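Local coordinates for protein L-serine ammonia-lyase (Rhizomucor miehei CAU432, PDB 5C3U) that is a pyridoxal-phosphate-dependent enzyme of fold type II, with two alpha/beta domains that hold pyridoxal-5'-phosphate between them, at residues R54-F59 and L83-C88; T165-N170 and D306-V311; V254-S259 and L286-T291. All coordinates share one frame; numbering follows the deposited sequence.

In the fold
Contact 1 closes first along the chain. It joins helix 52-67 to helix 79-92, and the short loop between them contains strand 72-75, part of the four-stranded parallel sheet. Contact 2 opens later, where helix 150-166 ends. It closes a loop of 135 residues on strand 306-311 in the six-stranded sheet. Contact 3 is nested inside that loop and sets helix 280-290 against edge strand 253-258 of the same sheet. Contacts 2 and 3 touch: Val309 CG2 lies 3.7 Å from Cys289 SG. Contact 1 touches neither of the others. It lies across the chain's centre from contact 3, about 27 Å away between centres.

Contact 1 of 3, residues R54-F59 and L83-C88; sequences RGIGAF and LAVSYC
Ile56 packs its CG2 methyl against Val85 and Ala84, the first of two touching points between this pair of helices. Its side chain turns toward helix 79-92. With chi1 at -56°, CG1 lies beside the backbone N and CG2 is anti to it. In this pose CG2 meets two residues at once. It lies 3.6 Å from Val85 CG2 and 3.8 Å from Ala84 CB. The Ile56 and Val85 side chains cross obliquely. Val85 offers CG2, the branch beside its backbone N; CG1 is the one anti to that N (chi1 171°). Ala84 adds its single methyl, which also reaches the branch point of its neighbour: Ala84 CB is 3.8 Å from Ile56 CB.

The second point uses the next residue, Gly57, on one helix and Cys88, one turn past Ala84, on the other. Cys88 aims its sulfur at Gly57, and Cys88 SG sits 3.8 Å from Gly57 CA. With no side chain at Gly57, the thiol packs directly on the main chain. The CA atoms of Gly57 and Cys88 are 6.4 Å apart. No hydrogen bond crosses, and all five touching residues are buried.

The axes of segments 54-59 and 83-88 come within 9.3 Å and cross at -43°. The Ile56 side chain is about 7 Å from pyridoxal-5'-phosphate, near the cofactor but not in contact with it. Ile152 of helix 150-166 also touches Ile56, while Met53 and Cys60 of helix 52-67 enclose Cys88 further. Helix 79-92 follows strand 72-75 and leads into strand 95-100 of the four-stranded parallel sheet.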
ATOM      1  N   ARG A  54       0.330   9.403   0.947  1.00 23.87           N
ATOM      2  CA  ARG A  54       1.446   9.802   1.829  1.00 23.46           C
ATOM      3  C   ARG A  54       2.764   9.829   1.055  1.00 23.13           C
ATOM      4  O   ARG A  54       3.414  10.885   0.950  1.00 24.06           O
ATOM      5  CB  ARG A  54       1.589   8.862   3.042  1.00 23.58           C
ATOM      6  CG  ARG A  54       0.385   8.874   3.975  1.00 25.10           C
ATOM      7  CD  ARG A  54       0.615   7.966   5.170  1.00 25.68           C
ATOM      8  NE  ARG A  54      -0.580   7.914   6.005  1.00 27.84           N
ATOM      9  CZ  ARG A  54      -0.816   8.718   7.037  1.00 26.15           C
ATOM     10  NH1 ARG A  54      -1.950   8.569   7.711  1.00 25.25           N
ATOM     11  NH2 ARG A  54       0.070   9.653   7.406  1.00 24.58           N
ATOM     12  N   GLY A  55       3.181   8.660   0.555  1.00 22.78           N
ATOM     13  CA  GLY A  55       4.457   8.543  -0.158  1.00 22.91           C
ATOM     14  C   GLY A  55       4.489   9.365  -1.426  1.00 23.15           C
ATOM     15  O   GLY A  55       5.437  10.141  -1.665  1.00 23.45           O
ATOM     16  N   ILE A  56       3.452   9.188  -2.258  1.00 23.77           N
ATOM     17  CA  ILE A  56       3.410   9.833  -3.575  1.00 25.14           C
ATOM     18  C   ILE A  56       3.215  11.337  -3.422  1.00 24.65           C
ATOM     19  O   ILE A  56       3.850  12.120  -4.138  1.00 24.41           O
ATOM     20  CB  ILE A  56       2.368   9.183  -4.515  1.00 24.95           C
ATOM     21  CG1 ILE A  56       2.643   7.679  -4.647  1.00 28.59           C
ATOM     22  CG2 ILE A  56       2.308   9.895  -5.870  1.00 28.81           C
ATOM     23  CD1 ILE A  56       4.031   7.341  -5.161  1.00 29.04           C
ATOM     24  N   GLY A  57       2.385  11.736  -2.455  1.00 24.86           N
ATOM     25  CA  GLY A  57       2.209  13.146  -2.073  1.00 24.64           C
ATOM     26  C   GLY A  57       3.524  13.831  -1.751  1.00 24.79           C
ATOM     27  O   GLY A  57       3.780  14.933  -2.223  1.00 25.90           O
ATOM     28  N   ALA A  58       4.379  13.156  -0.975  1.00 24.12           N
ATOM     29  CA  ALA A  58       5.662  13.720  -0.588  1.00 23.24           C
ATOM     30  C   ALA A  58       6.590  13.899  -1.786  1.00 23.66           C
ATOM     31  O   ALA A  58       7.290  14.919  -1.888  1.00 23.22           O
ATOM     32  CB  ALA A  58       6.328  12.827   0.445  1.00 23.98           C
ATOM     33  N   PHE A  59       6.637  12.878  -2.656  1.00 22.99           N
ATOM     34  CA  PHE A  59       7.461  12.914  -3.858  1.00 23.03           C
ATOM     35  C   PHE A  59       7.010  14.066  -4.766  1.00 24.72           C
ATOM     36  O   PHE A  59       7.846  14.883  -5.214  1.00 23.71           O
ATOM     37  CB  PHE A  59       7.369  11.576  -4.592  1.00 23.85           C
ATOM     38  CG  PHE A  59       8.187  11.509  -5.855  1.00 25.25           C
ATOM     39  CD1 PHE A  59       9.458  10.938  -5.849  1.00 25.88           C
ATOM     40  CD2 PHE A  59       7.677  11.986  -7.047  1.00 24.46           C
ATOM     41  CE1 PHE A  59      10.200  10.861  -7.036  1.00 26.00           C
ATOM     42  CE2 PHE A  59       8.415  11.930  -8.230  1.00 24.11           C
ATOM     43  CZ  PHE A  59       9.681  11.359  -8.212  1.00 26.31           C
ATOM     44  N   LEU A  83      -3.568   7.193  -9.458  1.00 21.04           N
ATOM     45  CA  LEU A  83      -4.634   8.044  -8.877  1.00 19.07           C
ATOM     46  C   LEU A  83      -4.054   9.157  -7.981  1.00 20.62           C
ATOM     47  O   LEU A  83      -4.553  10.296  -7.978  1.00 20.29           O
ATOM     48  CB  LEU A  83      -5.652   7.188  -8.117  1.00 19.98           C
ATOM     49  CG  LEU A  83      -6.540   6.367  -9.055  1.00 20.85           C
ATOM     50  CD1 LEU A  83      -7.216   5.237  -8.280  1.00 23.69           C
ATOM     51  CD2 LEU A  83      -7.593   7.288  -9.667  1.00 20.31           C
ATOM     52  N   ALA A  84      -3.024   8.816  -7.200  1.00 19.98           N
ATOM     53  CA  ALA A  84      -2.372   9.755  -6.305  1.00 19.94           C
ATOM     54  C   ALA A  84      -1.655  10.821  -7.120  1.00 21.00           C
ATOM     55  O   ALA A  84      -1.752  12.010  -6.802  1.00 21.23           O
ATOM     56  CB  ALA A  84      -1.380   9.043  -5.378  1.00 20.29           C
ATOM     57  N   VAL A  85      -0.972  10.403  -8.179  1.00 20.21           N
ATOM     58  CA  VAL A  85      -0.256  11.358  -9.047  1.00 20.51           C
ATOM     59  C   VAL A  85      -1.279  12.320  -9.686  1.00 22.27           C
ATOM     60  O   VAL A  85      -1.064  13.544  -9.706  1.00 21.90           O
ATOM     61  CB  VAL A  85       0.577  10.635 -10.108  1.00 23.67           C
ATOM     62  CG1 VAL A  85       1.140  11.612 -11.147  1.00 24.04           C
ATOM     63  CG2 VAL A  85       1.732   9.898  -9.422  1.00 21.86           C
ATOM     64  N   SER A  86      -2.373  11.761 -10.205  1.00 22.65           N
ATOM     65  CA  SER A  86      -3.437  12.589 -10.843  1.00 22.96           C
ATOM     66  C   SER A  86      -3.977  13.642  -9.873  1.00 24.09           C
ATOM     67  O   SER A  86      -4.066  14.850 -10.204  1.00 22.69           O
ATOM     68  CB  SER A  86      -4.542  11.681 -11.410  1.00 25.71           C
ATOM     69  OG  SER A  86      -5.503  12.409 -12.154  1.00 29.22           O
ATOM     70  N   TYR A  87      -4.300  13.201  -8.662  1.00 22.02           N
ATOM     71  CA  TYR A  87      -4.758  14.100  -7.611  1.00 23.43           C
ATOM     72  C   TYR A  87      -3.733  15.179  -7.271  1.00 22.89           C
ATOM     73  O   TYR A  87      -4.072  16.356  -7.205  1.00 23.27           O
ATOM     74  CB  TYR A  87      -5.157  13.320  -6.366  1.00 24.54           C
ATOM     75  CG  TYR A  87      -5.534  14.211  -5.226  1.00 25.54           C
ATOM     76  CD1 TYR A  87      -4.584  14.619  -4.300  1.00 26.67           C
ATOM     77  CD2 TYR A  87      -6.834  14.708  -5.106  1.00 28.55           C
ATOM     78  CE1 TYR A  87      -4.919  15.450  -3.247  1.00 28.34           C
ATOM     79  CE2 TYR A  87      -7.174  15.561  -4.058  1.00 28.91           C
ATOM     80  CZ  TYR A  87      -6.221  15.922  -3.137  1.00 31.02           C
ATOM     81  OH  TYR A  87      -6.530  16.762  -2.090  1.00 34.17           O
ATOM     82  N   CYS A  88      -2.479  14.784  -7.044  1.00 22.16           N
ATOM     83  CA  CYS A  88      -1.421  15.755  -6.682  1.00 25.52           C
ATOM     84  C   CYS A  88      -1.168  16.768  -7.805  1.00 25.43           C
ATOM     85  O   CYS A  88      -0.929  17.941  -7.546  1.00 25.65           O
ATOM     86  CB  CYS A  88      -0.100  15.025  -6.337  1.00 26.28           C
ATOM     87  SG  CYS A  88      -0.220  14.057  -4.808  1.00 30.84           S
TER

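Contact 2 of 3, residues T165-N170 and D306-V311; sequences TQLNDN and DVVVLV
Leu167 and Val308 carry the apolar part of this contact. Their side chains reach toward each other tip to tip, with Leu167 CD1 3.7 Å from Val308 CG2. The leucine CG stands beside its backbone N and anti to the carbonyl carbon (chi1 -68°), which sends the fork of methyls toward the strand. The other methyl faces a charged group only loosely: Leu167 CD2 is 4.4 Å from Asp306 OD1. No hydrogen bond crosses between the segments.

Backbone bonds shape the side that carries Leu167. Helix 150-166 ends in a Schellman motif, with Asn168 at positive phi as the C-prime residue. Asn168 N bonds to Thr165 O at 2.9 Å, and Asp169 N bonds to Lys164 O. A type I' turn from Leu167 to Asn170 overlaps this motif, closed by Asn170 N to Leu167 O at 3.0 Å. Leu167 is thus buried at the start of an exposed turn.

One polar side chain also holds this helix end: Gln166 OE1 bonds to Lys41 NZ, and Gln166 NE2 bonds to Thr22 O.

Pro172 touches both Leu167 and Val308. The chain then enters strand 174-178, which pairs in parallel with strand 306-311; strand 37-42 lies along its other edge. The Val309 side chain touches Ala285, Leu286 and Cys289 of helix 280-290.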
ATOM      1  N   THR A 165       0.900   8.983  18.387  1.00 37.68           N
ATOM      2  CA  THR A 165      -0.047   9.852  19.068  1.00 38.12           C
ATOM      3  C   THR A 165      -1.337   9.100  19.382  1.00 36.87           C
ATOM      4  O   THR A 165      -1.793   9.075  20.531  1.00 36.37           O
ATOM      5  CB  THR A 165      -0.344  11.109  18.230  1.00 40.13           C
ATOM      6  OG1 THR A 165       0.866  11.849  18.064  1.00 43.49           O
ATOM      7  CG2 THR A 165      -1.357  11.993  18.925  1.00 41.22           C
ATOM      8  N   GLN A 166      -1.910   8.471  18.358  1.00 34.08           N
ATOM      9  CA  GLN A 166      -3.187   7.786  18.501  1.00 32.75           C
ATOM     10  C   GLN A 166      -3.148   6.645  19.505  1.00 33.04           C
ATOM     11  O   GLN A 166      -4.161   6.350  20.137  1.00 34.86           O
ATOM     12  CB  GLN A 166      -3.684   7.298  17.140  1.00 32.61           C
ATOM     13  CG  GLN A 166      -4.032   8.450  16.218  1.00 31.21           C
ATOM     14  CD  GLN A 166      -4.364   7.998  14.809  1.00 32.27           C
ATOM     15  OE1 GLN A 166      -3.670   7.160  14.229  1.00 30.22           O
ATOM     16  NE2 GLN A 166      -5.402   8.584  14.237  1.00 32.21           N
ATOM     17  N   LEU A 167      -1.989   6.014  19.673  1.00 32.75           N
ATOM     18  CA  LEU A 167      -1.863   4.924  20.642  1.00 35.56           C
ATOM     19  C   LEU A 167      -1.273   5.387  21.975  1.00 37.66           C
ATOM     20  O   LEU A 167      -0.840   4.558  22.788  1.00 36.65           O
ATOM     21  CB  LEU A 167      -1.010   3.788  20.079  1.00 34.24           C
ATOM     22  CG  LEU A 167      -1.610   2.989  18.919  1.00 34.01           C
ATOM     23  CD1 LEU A 167      -0.536   2.076  18.349  1.00 35.61           C
ATOM     24  CD2 LEU A 167      -2.828   2.198  19.387  1.00 34.56           C
ATOM     25  N   ASN A 168      -1.237   6.706  22.176  1.00 40.25           N
ATOM     26  CA  ASN A 168      -0.793   7.298  23.449  1.00 43.39           C
ATOM     27  C   ASN A 168       0.617   6.863  23.833  1.00 45.65           C
ATOM     28  O   ASN A 168       0.896   6.581  24.996  1.00 45.62           O
ATOM     29  CB  ASN A 168      -1.784   6.954  24.572  1.00 46.07           C
ATOM     30  CG  ASN A 168      -3.211   7.364  24.243  1.00 48.97           C
ATOM     31  OD1 ASN A 168      -3.501   8.541  24.058  1.00 52.14           O
ATOM     32  ND2 ASN A 168      -4.113   6.385  24.180  1.00 52.08           N
ATOM     33  N   ASP A 169       1.501   6.807  22.837  1.00 45.95           N
ATOM     34  CA  ASP A 169       2.897   6.389  23.014  1.00 45.74           C
ATOM     35  C   ASP A 169       3.097   4.953  23.544  1.00 43.41           C
ATOM     36  O   ASP A 169       4.201   4.590  23.946  1.00 43.36           O
ATOM     37  CB  ASP A 169       3.662   7.426  23.861  1.00 51.40           C
ATOM     38  CG  ASP A 169       5.178   7.284  23.756  1.00 58.37           C
ATOM     39  OD1 ASP A 169       5.669   6.581  22.839  1.00 59.73           O
ATOM     40  OD2 ASP A 169       5.885   7.880  24.605  1.00 60.81           O
ATOM     41  N   ASN A 170       2.045   4.134  23.514  1.00 40.67           N
ATOM     42  CA  ASN A 170       2.167   2.708  23.841  1.00 41.46           C
ATOM     43  C   ASN A 170       2.521   1.925  22.586  1.00 39.42           C
ATOM     44  O   ASN A 170       1.678   1.795  21.702  1.00 39.04           O
ATOM     45  CB  ASN A 170       0.856   2.131  24.396  1.00 42.19           C
ATOM     46  CG  ASN A 170       0.431   2.766  25.705  1.00 47.55           C
ATOM     47  OD1 ASN A 170      -0.671   3.307  25.812  1.00 51.27           O
ATOM     48  ND2 ASN A 170       1.292   2.692  26.709  1.00 48.77           N
ATOM     49  N   ASP A 306      -1.819  -4.764  21.926  1.00 43.15           N
ATOM     50  CA  ASP A 306      -2.425  -4.083  20.778  1.00 40.88           C
ATOM     51  C   ASP A 306      -1.786  -4.568  19.472  1.00 36.72           C
ATOM     52  O   ASP A 306      -0.564  -4.737  19.407  1.00 35.69           O
ATOM     53  CB  ASP A 306      -2.203  -2.567  20.890  1.00 45.59           C
ATOM     54  CG  ASP A 306      -2.922  -1.926  22.092  1.00 52.61           C
ATOM     55  OD1 ASP A 306      -2.485  -0.835  22.529  1.00 55.37           O
ATOM     56  OD2 ASP A 306      -3.923  -2.479  22.597  1.00 53.16           O
ATOM     57  N   VAL A 307      -2.615  -4.826  18.456  1.00 32.63           N
ATOM     58  CA  VAL A 307      -2.099  -5.042  17.102  0.50 31.29           C
ATOM     59  C   VAL A 307      -2.724  -4.002  16.186  1.00 28.56           C
ATOM     60  O   VAL A 307      -3.910  -3.677  16.305  1.00 26.79           O
ATOM     61  CB  VAL A 307      -2.307  -6.486  16.574  0.50 32.29           C
ATOM     62  CG1 VAL A 307      -3.781  -6.829  16.431  0.50 32.40           C
ATOM     63  CG2 VAL A 307      -1.584  -6.685  15.244  0.50 32.72           C
ATOM     64  N   VAL A 308      -1.898  -3.441  15.294  1.00 27.64           N
ATOM     65  CA  VAL A 308      -2.351  -2.394  14.368  1.00 25.83           C
ATOM     66  C   VAL A 308      -2.307  -2.953  12.942  1.00 24.65           C
ATOM     67  O   VAL A 308      -1.298  -3.502  12.530  1.00 24.33           O
ATOM     68  CB  VAL A 308      -1.447  -1.133  14.421  1.00 27.19           C
ATOM     69  CG1 VAL A 308      -1.840  -0.132  13.333  1.00 27.05           C
ATOM     70  CG2 VAL A 308      -1.520  -0.452  15.781  1.00 26.57           C
ATOM     71  N   VAL A 309      -3.409  -2.836  12.208  1.00 22.90           N
ATOM     72  CA  VAL A 309      -3.429  -3.301  10.808  1.00 24.00           C
ATOM     73  C   VAL A 309      -3.481  -2.065   9.938  1.00 24.35           C
ATOM     74  O   VAL A 309      -4.386  -1.236  10.114  1.00 23.69           O
ATOM     75  CB  VAL A 309      -4.658  -4.192  10.519  1.00 24.94           C
ATOM     76  CG1 VAL A 309      -4.653  -4.684   9.069  1.00 25.77           C
ATOM     77  CG2 VAL A 309      -4.705  -5.358  11.491  1.00 26.23           C
ATOM     78  N   LEU A 310      -2.541  -1.938   8.992  1.00 24.61           N
ATOM     79  CA  LEU A 310      -2.587  -0.808   8.059  1.00 24.84           C
ATOM     80  C   LEU A 310      -3.541  -1.134   6.943  1.00 25.24           C
ATOM     81  O   LEU A 310      -3.261  -2.001   6.105  1.00 26.87           O
ATOM     82  CB  LEU A 310      -1.196  -0.454   7.509  1.00 22.75           C
ATOM     83  CG  LEU A 310      -0.054  -0.269   8.505  1.00 24.42           C
ATOM     84  CD1 LEU A 310       1.218   0.129   7.756  1.00 24.60           C
ATOM     85  CD2 LEU A 310      -0.387   0.763   9.583  1.00 24.61           C
ATOM     86  N   VAL A 311      -4.688  -0.455   6.943  1.00 25.30           N
ATOM     87  CA  VAL A 311      -5.717  -0.735   5.972  1.00 25.25           C
ATOM     88  C   VAL A 311      -5.498   0.227   4.822  1.00 25.19           C
ATOM     89  O   VAL A 311      -5.925   1.389   4.854  1.00 24.97           O
ATOM     90  CB  VAL A 311      -7.131  -0.605   6.564  1.00 24.58           C
ATOM     91  CG1 VAL A 311      -8.191  -0.809   5.465  1.00 24.93           C
ATOM     92  CG2 VAL A 311      -7.312  -1.623   7.682  1.00 24.68           C
TER

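Contact 3 of 3, residues V254-S259 and L286-T291; sequences VPFAVS and LSLCYT
Leu288 packs against Phe256 and Val258, setting a helix across the edge strand of the six-stranded sheet in this alpha/beta fold. Strand segment 254-258 and helix segment 286-290 cross at 76°, with their axes 9.8 Å apart. One methyl, Leu288 CD2, serves both strand residues. Leu288 CD2 is 3.5 Å from Phe256 CD2 and meets the ring obliquely. The same methyl lies 3.7 Å from Val258 CG1. Phe256 and Val258 alternate with Ala257, which points away from the helix.

Val258 also presses on Ser287, with its CG1 3.4 Å from Ser287 OG. That hydroxyl sits between the backbone N and the carbonyl carbon (chi1 82°), and its polar partner is Ala284 O, one turn back in the helix. Against the valine it makes a packing contact, with no hydrogen bond.

Further out, Ile297 of helix 293-297 touches both Phe256 and Leu288. Strand 202-207 holds Phe256 and Val258 through backbone bonds to Ala204 and Glu206. Ser259 then caps helix 260-274 with its OG on Met262 N. Ser287 O takes two bonds from Thr291: OG1 at 2.7 Å and the backbone N reach it from opposite faces of the carbonyl plane.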
ATOM      1  N   VAL A 254       8.750  -9.767  10.085  1.00 27.78           N
ATOM      2  CA  VAL A 254       8.315 -11.141   9.826  1.00 26.74           C
ATOM      3  C   VAL A 254       7.636 -11.179   8.451  1.00 27.98           C
ATOM      4  O   VAL A 254       6.535 -10.643   8.313  1.00 26.19           O
ATOM      5  CB  VAL A 254       7.332 -11.639  10.911  1.00 29.03           C
ATOM      6  CG1 VAL A 254       6.851 -13.058  10.624  1.00 28.93           C
ATOM      7  CG2 VAL A 254       7.956 -11.555  12.300  1.00 30.63           C
ATOM      8  N   PRO A 255       8.301 -11.756   7.426  1.00 27.51           N
ATOM      9  CA  PRO A 255       7.641 -11.893   6.138  1.00 27.52           C
ATOM     10  C   PRO A 255       6.606 -13.014   6.232  1.00 29.42           C
ATOM     11  O   PRO A 255       6.875 -14.076   6.818  1.00 30.37           O
ATOM     12  CB  PRO A 255       8.781 -12.297   5.186  1.00 30.42           C
ATOM     13  CG  PRO A 255      10.050 -12.071   5.948  1.00 29.96           C
ATOM     14  CD  PRO A 255       9.671 -12.301   7.383  1.00 28.04           C
ATOM     15  N   PHE A 256       5.414 -12.761   5.719  1.00 26.90           N
ATOM     16  CA  PHE A 256       4.372 -13.764   5.733  1.00 28.15           C
ATOM     17  C   PHE A 256       3.586 -13.702   4.427  1.00 28.00           C
ATOM     18  O   PHE A 256       3.414 -12.633   3.845  1.00 30.58           O
ATOM     19  CB  PHE A 256       3.459 -13.547   6.940  1.00 29.52           C
ATOM     20  CG  PHE A 256       2.659 -14.759   7.319  1.00 32.42           C
ATOM     21  CD1 PHE A 256       3.235 -15.785   8.076  1.00 32.66           C
ATOM     22  CD2 PHE A 256       1.338 -14.882   6.921  1.00 33.12           C
ATOM     23  CE1 PHE A 256       2.497 -16.910   8.427  1.00 33.25           C
ATOM     24  CE2 PHE A 256       0.594 -16.002   7.268  1.00 34.01           C
ATOM     25  CZ  PHE A 256       1.173 -17.019   8.014  1.00 34.40           C
ATOM     26  N   ALA A 257       3.144 -14.849   3.937  1.00 25.78           N
ATOM     27  CA  ALA A 257       2.380 -14.868   2.694  1.00 27.16           C
ATOM     28  C   ALA A 257       1.051 -15.561   2.906  1.00 26.84           C
ATOM     29  O   ALA A 257       0.995 -16.577   3.580  1.00 26.67           O
ATOM     30  CB  ALA A 257       3.165 -15.558   1.589  1.00 27.51           C
ATOM     31  N   VAL A 258      -0.015 -14.975   2.356  1.00 24.31           N
ATOM     32  CA  VAL A 258      -1.360 -15.549   2.382  1.00 23.45           C
ATOM     33  C   VAL A 258      -1.854 -15.851   0.952  1.00 22.28           C
ATOM     34  O   VAL A 258      -1.295 -15.349  -0.029  1.00 22.70           O
ATOM     35  CB  VAL A 258      -2.366 -14.611   3.098  1.00 23.06           C
ATOM     36  CG1 VAL A 258      -1.886 -14.226   4.496  1.00 23.80           C
ATOM     37  CG2 VAL A 258      -2.658 -13.365   2.258  1.00 23.56           C
ATOM     38  N   SER A 259      -2.892 -16.673   0.816  1.00 22.22           N
ATOM     39  CA  SER A 259      -3.414 -17.008  -0.507  1.00 21.08           C
ATOM     40  C   SER A 259      -4.378 -15.916  -0.999  1.00 21.23           C
ATOM     41  O   SER A 259      -4.867 -15.115  -0.208  1.00 20.79           O
ATOM     42  CB  SER A 259      -4.188 -18.320  -0.456  1.00 23.60           C
ATOM     43  OG  SER A 259      -5.298 -18.186   0.428  1.00 25.01           O
ATOM     44  N   LEU A 286      -5.468  -7.709   6.497  1.00 23.44           N
ATOM     45  CA  LEU A 286      -6.631  -8.029   7.329  1.00 23.74           C
ATOM     46  C   LEU A 286      -6.818  -9.535   7.539  1.00 23.59           C
ATOM     47  O   LEU A 286      -7.346  -9.973   8.578  1.00 24.97           O
ATOM     48  CB  LEU A 286      -7.901  -7.427   6.683  1.00 23.01           C
ATOM     49  CG  LEU A 286      -8.063  -5.906   6.797  1.00 24.35           C
ATOM     50  CD1 LEU A 286      -9.069  -5.329   5.807  1.00 23.24           C
ATOM     51  CD2 LEU A 286      -8.497  -5.525   8.207  1.00 24.64           C
ATOM     52  N   SER A 287      -6.372 -10.324   6.563  1.00 23.76           N
ATOM     53  CA  SER A 287      -6.587 -11.771   6.607  1.00 26.23           C
ATOM     54  C   SER A 287      -5.867 -12.442   7.778  1.00 26.79           C
ATOM     55  O   SER A 287      -6.336 -13.463   8.286  1.00 26.61           O
ATOM     56  CB  SER A 287      -6.243 -12.443   5.260  1.00 26.44           C
ATOM     57  OG  SER A 287      -4.862 -12.680   5.115  1.00 31.48           O
ATOM     58  N   LEU A 288      -4.779 -11.841   8.244  1.00 26.31           N
ATOM     59  CA  LEU A 288      -4.085 -12.400   9.409  1.00 28.58           C
ATOM     60  C   LEU A 288      -4.973 -12.348  10.646  1.00 28.93           C
ATOM     61  O   LEU A 288      -4.908 -13.231  11.502  1.00 29.87           O
ATOM     62  CB  LEU A 288      -2.751 -11.711   9.669  1.00 29.54           C
ATOM     63  CG  LEU A 288      -1.701 -11.811   8.560  1.00 30.37           C
ATOM     64  CD1 LEU A 288      -0.373 -11.368   9.135  1.00 30.95           C
ATOM     65  CD2 LEU A 288      -1.585 -13.225   8.006  1.00 34.49           C
ATOM     66  N   CYS A 289      -5.835 -11.331  10.721  1.00 28.79           N
ATOM     67  CA  CYS A 289      -6.749 -11.213  11.851  1.00 28.19           C
ATOM     68  C   CYS A 289      -7.963 -12.110  11.702  1.00 28.52           C
ATOM     69  O   CYS A 289      -8.319 -12.852  12.631  1.00 30.58           O
ATOM     70  CB  CYS A 289      -7.158  -9.751  12.054  1.00 31.03           C
ATOM     71  SG  CYS A 289      -5.733  -8.756  12.545  1.00 35.70           S
ATOM     72  N   TYR A 290      -8.586 -12.057  10.529  1.00 27.54           N
ATOM     73  CA  TYR A 290      -9.790 -12.830  10.261  1.00 27.88           C
ATOM     74  C   TYR A 290      -9.563 -14.340  10.343  1.00 30.77           C
ATOM     75  O   TYR A 290     -10.439 -15.076  10.788  1.00 30.45           O
ATOM     76  CB  TYR A 290     -10.383 -12.442   8.909  1.00 28.35           C
ATOM     77  CG  TYR A 290     -11.170 -11.154   8.953  1.00 28.20           C
ATOM     78  CD1 TYR A 290     -12.240 -11.011   9.840  1.00 29.24           C
ATOM     79  CD2 TYR A 290     -10.865 -10.082   8.088  1.00 28.80           C
ATOM     80  CE1 TYR A 290     -12.987  -9.841   9.876  1.00 30.33           C
ATOM     81  CE2 TYR A 290     -11.608  -8.907   8.127  1.00 29.83           C
ATOM     82  CZ  TYR A 290     -12.669  -8.804   9.021  1.00 28.72           C
ATOM     83  OH  TYR A 290     -13.448  -7.670   9.087  1.00 31.22           O
ATOM     84  N   THR A 291      -8.382 -14.792   9.947  1.00 30.45           N
ATOM     85  CA  THR A 291      -8.053 -16.217  10.037  1.00 31.81           C
ATOM     86  C   THR A 291      -7.436 -16.628  11.377  1.00 33.72           C
ATOM     87  O   THR A 291      -7.228 -17.820  11.603  1.00 36.48           O
ATOM     88  CB  THR A 291      -7.040 -16.648   8.957  1.00 31.30           C
ATOM     89  OG1 THR A 291      -5.796 -15.974   9.190  1.00 29.70           O
ATOM     90  CG2 THR A 291      -7.565 -16.364   7.532  1.00 33.20           C
TER